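Local coordinates for protein 2-C-methyl-D-erythritol 2,4-cyclodiphosphate synthase (PDB 1IV4) that converts 4-diphosphocytidyl-2-C-methyl-D-erythritol 2-phosphate to 2-C-methyl-D-erythritol 2,4-cyclodiphosphate with release of CMP, a step of isoprenoid biosynthesis, at residues S95-L100 against G128-T133. The protein carries 3 engineered substitutions. Numbering follows the deposited sequence.
With MG (magnesium ion), chain I; C5P (cytidine-5'-monophosphate), chain J.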
ATOM      1  N   SER A  95      10.920  -2.465   1.464  1.00  7.54           N
ATOM      2  CA  SER A  95      10.583  -1.069   1.235  1.00  7.18           C
ATOM      3  C   SER A  95       9.344  -0.725   2.038  1.00 12.43           C
ATOM      4  O   SER A  95       8.304  -1.338   1.834  1.00 13.01           O
ATOM      5  CB  SER A  95      10.352  -0.836  -0.259  1.00 11.56           C
ATOM      6  OG  SER A  95      10.125   0.554  -0.551  1.00 12.28           O
ATOM      7  N   LEU A  96       9.427   0.261   2.937  1.00  9.14           N
ATOM      8  CA  LEU A  96       8.210   0.513   3.730  1.00 11.17           C
ATOM      9  C   LEU A  96       8.040   2.010   3.992  1.00 10.89           C
ATOM     10  O   LEU A  96       9.032   2.726   3.897  1.00 11.75           O
ATOM     11  CB  LEU A  96       8.285  -0.226   5.055  1.00 12.92           C
ATOM     12  CG  LEU A  96       9.357   0.290   6.009  1.00  8.92           C
ATOM     13  CD1 LEU A  96       9.071  -0.200   7.433  1.00 19.05           C
ATOM     14  CD2 LEU A  96      10.751  -0.110   5.601  1.00 13.74           C
ATOM     15  N   VAL A  97       6.824   2.401   4.330  1.00  9.66           N
ATOM     16  CA  VAL A  97       6.507   3.800   4.599  1.00  7.85           C
ATOM     17  C   VAL A  97       5.950   3.917   6.010  1.00  7.84           C
ATOM     18  O   VAL A  97       5.032   3.175   6.347  1.00  9.74           O
ATOM     19  CB  VAL A  97       5.481   4.333   3.598  1.00  6.91           C
ATOM     20  CG1 VAL A  97       5.185   5.798   3.876  1.00  9.91           C
ATOM     21  CG2 VAL A  97       6.020   4.175   2.175  1.00 10.45           C
ATOM     22  N   LEU A  98       6.480   4.832   6.814  1.00  8.52           N
ATOM     23  CA  LEU A  98       5.911   5.121   8.117  1.00  8.88           C
ATOM     24  C   LEU A  98       5.196   6.459   8.081  1.00 15.49           C
ATOM     25  O   LEU A  98       5.779   7.454   7.624  1.00 13.03           O
ATOM     26  CB  LEU A  98       6.970   5.170   9.231  1.00  9.43           C
ATOM     27  CG  LEU A  98       7.911   3.978   9.310  1.00 10.85           C
ATOM     28  CD1 LEU A  98       8.941   4.154  10.413  1.00  9.93           C
ATOM     29  CD2 LEU A  98       7.118   2.714   9.558  1.00 16.02           C
ATOM     30  N   THR A  99       3.959   6.374   8.564  1.00  9.08           N
ATOM     31  CA  THR A  99       3.099   7.558   8.591  1.00 13.04           C
ATOM     32  C   THR A  99       2.821   7.954  10.042  1.00 13.51           C
ATOM     33  O   THR A  99       2.271   7.166  10.802  1.00 10.68           O
ATOM     34  CB  THR A  99       1.757   7.349   7.876  1.00 12.48           C
ATOM     35  OG1 THR A  99       2.027   6.971   6.523  1.00 12.74           O
ATOM     36  CG2 THR A  99       0.952   8.644   7.872  1.00 11.33           C
ATOM     37  N   LEU A 100       3.251   9.159  10.377  1.00 12.48           N
ATOM     38  CA  LEU A 100       3.014   9.682  11.713  1.00 15.16           C
ATOM     39  C   LEU A 100       3.382  11.169  11.735  1.00 18.34           C
ATOM     40  O   LEU A 100       4.307  11.618  11.052  1.00 12.97           O
ATOM     41  CB  LEU A 100       3.778   8.892  12.765  1.00 24.95           C
ATOM     42  CG  LEU A 100       5.275   9.166  12.834  1.00 16.85           C
ATOM     43  CD1 LEU A 100       5.884   8.533  14.079  1.00 16.67           C
ATOM     44  CD2 LEU A 100       5.940   8.660  11.566  1.00 21.19           C
ATOM     45  N   GLY A 128      14.514   0.209   2.107  1.00  9.23           N
ATOM     46  CA  GLY A 128      13.880   1.405   1.563  1.00  9.20           C
ATOM     47  C   GLY A 128      12.899   1.974   2.578  1.00  8.38           C
ATOM     48  O   GLY A 128      11.756   1.558   2.594  1.00 12.81           O
ATOM     49  N   LEU A 129      13.346   2.925   3.388  1.00  8.70           N
ATOM     50  CA  LEU A 129      12.551   3.519   4.444  1.00  9.91           C
ATOM     51  C   LEU A 129      12.165   4.954   4.137  1.00 13.43           C
ATOM     52  O   LEU A 129      13.029   5.803   3.855  1.00 12.37           O
ATOM     53  CB  LEU A 129      13.382   3.455   5.738  1.00  9.36           C
ATOM     54  CG  LEU A 129      12.712   4.038   6.984  1.00 12.75           C
ATOM     55  CD1 LEU A 129      11.418   3.306   7.304  1.00 12.63           C
ATOM     56  CD2 LEU A 129      13.698   3.955   8.148  1.00 10.31           C
ATOM     57  N   THR A 130      10.867   5.251   4.163  1.00 10.12           N
ATOM     58  CA  THR A 130      10.474   6.650   3.944  1.00  9.81           C
ATOM     59  C   THR A 130       9.483   7.062   5.033  1.00  9.74           C
ATOM     60  O   THR A 130       8.780   6.230   5.576  1.00 10.15           O
ATOM     61  CB  THR A 130       9.835   6.937   2.582  1.00  8.53           C
ATOM     62  OG1 THR A 130       8.679   6.104   2.426  1.00 10.99           O
ATOM     63  CG2 THR A 130      10.807   6.579   1.462  1.00 13.46           C
ATOM     64  N   PHE A 131       9.458   8.355   5.334  1.00  7.86           N
ATOM     65  CA  PHE A 131       8.551   8.855   6.378  1.00  7.02           C
ATOM     66  C   PHE A 131       7.589   9.891   5.821  1.00  6.36           C
ATOM     67  O   PHE A 131       7.947  10.705   4.948  1.00 11.37           O
ATOM     68  CB  PHE A 131       9.330   9.547   7.502  1.00  8.33           C
ATOM     69  CG  PHE A 131      10.586   8.834   7.960  1.00 10.77           C
ATOM     70  CD1 PHE A 131      10.565   7.505   8.338  1.00 10.98           C
ATOM     71  CD2 PHE A 131      11.801   9.507   8.003  1.00 12.24           C
ATOM     72  CE1 PHE A 131      11.715   6.864   8.761  1.00 11.88           C
ATOM     73  CE2 PHE A 131      12.941   8.879   8.433  1.00  9.90           C
ATOM     74  CZ  PHE A 131      12.923   7.551   8.829  1.00 11.17           C
ATOM     75  N   LYS A 132       6.369   9.920   6.358  1.00  9.79           N
ATOM     76  CA  LYS A 132       5.451  10.987   5.967  1.00 12.78           C
ATOM     77  C   LYS A 132       4.565  11.339   7.164  1.00 12.19           C
ATOM     78  O   LYS A 132       4.415  10.479   8.031  1.00 12.86           O
ATOM     79  CB  LYS A 132       4.531  10.590   4.827  1.00 18.48           C
ATOM     80  CG  LYS A 132       5.070   9.748   3.702  1.00 28.67           C
ATOM     81  CD  LYS A 132       5.469  10.598   2.510  1.00 37.42           C
ATOM     82  CE  LYS A 132       4.588  11.818   2.320  1.00 29.31           C
ATOM     83  NZ  LYS A 132       5.278  12.901   1.548  1.00 18.62           N
ATOM     84  N   THR A 133       3.981  12.531   7.186  1.00 12.25           N
ATOM     85  CA  THR A 133       2.914  12.829   8.133  1.00 13.08           C
ATOM     86  C   THR A 133       1.591  12.355   7.544  1.00 12.52           C
ATOM     87  O   THR A 133       1.540  11.994   6.373  1.00 14.35           O
ATOM     88  CB  THR A 133       2.788  14.337   8.451  1.00 14.36           C
ATOM     89  OG1 THR A 133       2.248  15.027   7.305  1.00 14.59           O
ATOM     90  CG2 THR A 133       4.152  14.936   8.739  1.00 17.93           C
TER
HETATM   91 MG    MG I1572       3.941  14.466   1.728  1.00 22.01          MG
HETATM   92  O3P C5P J1602       3.962  14.403   5.249  1.00 17.15           O
HETATM   93  P   C5P J1602       4.946  15.513   4.724  1.00 19.41           P
HETATM   94  O1P C5P J1602       4.686  16.810   5.302  1.00 24.03           O
HETATM   95  O2P C5P J1602       5.135  15.509   3.141  1.00 17.07           O
HETATM   96  O5' C5P J1602       6.438  15.065   5.121  1.00 20.09           O
HETATM   97  C5' C5P J1602       7.552  15.854   4.811  1.00 20.53           C
HETATM   98  C4' C5P J1602       8.748  15.164   5.283  1.00 14.21           C
HETATM   99  O4' C5P J1602       9.061  15.034   6.685  1.00 15.35           O
HETATM  100  C3' C5P J1602       9.105  13.794   4.659  1.00 14.75           C
HETATM  101  O3' C5P J1602       9.311  13.565   3.244  1.00 14.93           O
HETATM  102  C2' C5P J1602       9.994  13.123   5.683  1.00 12.59           C
HETATM  103  O2' C5P J1602      11.239  13.637   5.281  1.00 14.06           O
HETATM  104  C1' C5P J1602      10.023  14.014   6.862  1.00  8.71           C
HETATM  105  N1  C5P J1602       9.219  13.387   8.029  1.00 11.57           N
HETATM  106  C2  C5P J1602       9.914  13.036   9.245  1.00 11.21           C
HETATM  107  N3  C5P J1602       9.297  12.488  10.323  1.00 10.40           N
HETATM  108  C4  C5P J1602       7.892  12.246  10.313  1.00 11.05           C
HETATM  109  C5  C5P J1602       7.120  12.560   9.142  1.00  9.35           C
HETATM  110  C6  C5P J1602       7.802  13.126   8.075  1.00  9.82           C
HETATM  111  O2  C5P J1602      11.139  13.230   9.302  1.00 16.71           O
HETATM  112  N4  C5P J1602       7.276  11.729  11.389  1.00 11.77           N
HETATM  113  O   HOH W   1       9.378   3.552   1.272  1.00  9.90           O
HETATM  114  O   HOH W   2       2.312  15.712   1.757  1.00 24.60           O
HETATM  115  O   HOH W   3       2.577  13.539   3.210  1.00 23.00           O
HETATM  116  O   HOH W   4       4.452  15.498   0.346  1.00 20.00           O
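Leu129 holds CG trans to the backbone N (chi1 180°), which brings CD1 to 3.9 Å from Leu96 CD2, while Leu98, its CG anti to the carbonyl carbon (chi1 -51°), lays CD1 against that same Leu129 methyl and at the edge of the Phe131 ring, near its plane. Helices 39-50 and 109-120 cover this apolar face. On the other face, turned to a second subunit, Val97 CG2 meets Thr130 OG1 at 3.3 Å, and a water joins that hydroxyl to Leu96 O. The strands run parallel, tied by backbone bonds from Leu96 N to Gly128 O, Thr130 N to Leu96 O, Leu98 N to Thr130 O and Lys132 N to Leu98 O. A last one, Leu100 N to Lys132 O (2.9 Å), carries the pairing to the nucleotide. There Leu100 O accepts cytosine N4 at 3.0 Å, whereas Thr133 grips phosphate oxygen O3P twice, through N and OG1, each 2.7 Å away. Thr133 OG1 also bonds Glu135 N, and a valine here would probably cost O3P one of these two bonds, keeping that from the backbone N, and leave Glu135 N without its hydroxyl partner. The bent Lys132 chain brings NZ to 2.1 Å from a modelled magnesium ion, which CMP O2P and Asp8 of the second subunit bind; an amine ligand is doubtful, and the lysine more probably lies beside the phosphate. Parallel strands 91-99 and 127-132, linked through helix 109-120, form a beta-alpha-beta crossover whose C-terminal ends shape the CMP site of this IspF trimer, completed by Asp56 of the second subunit.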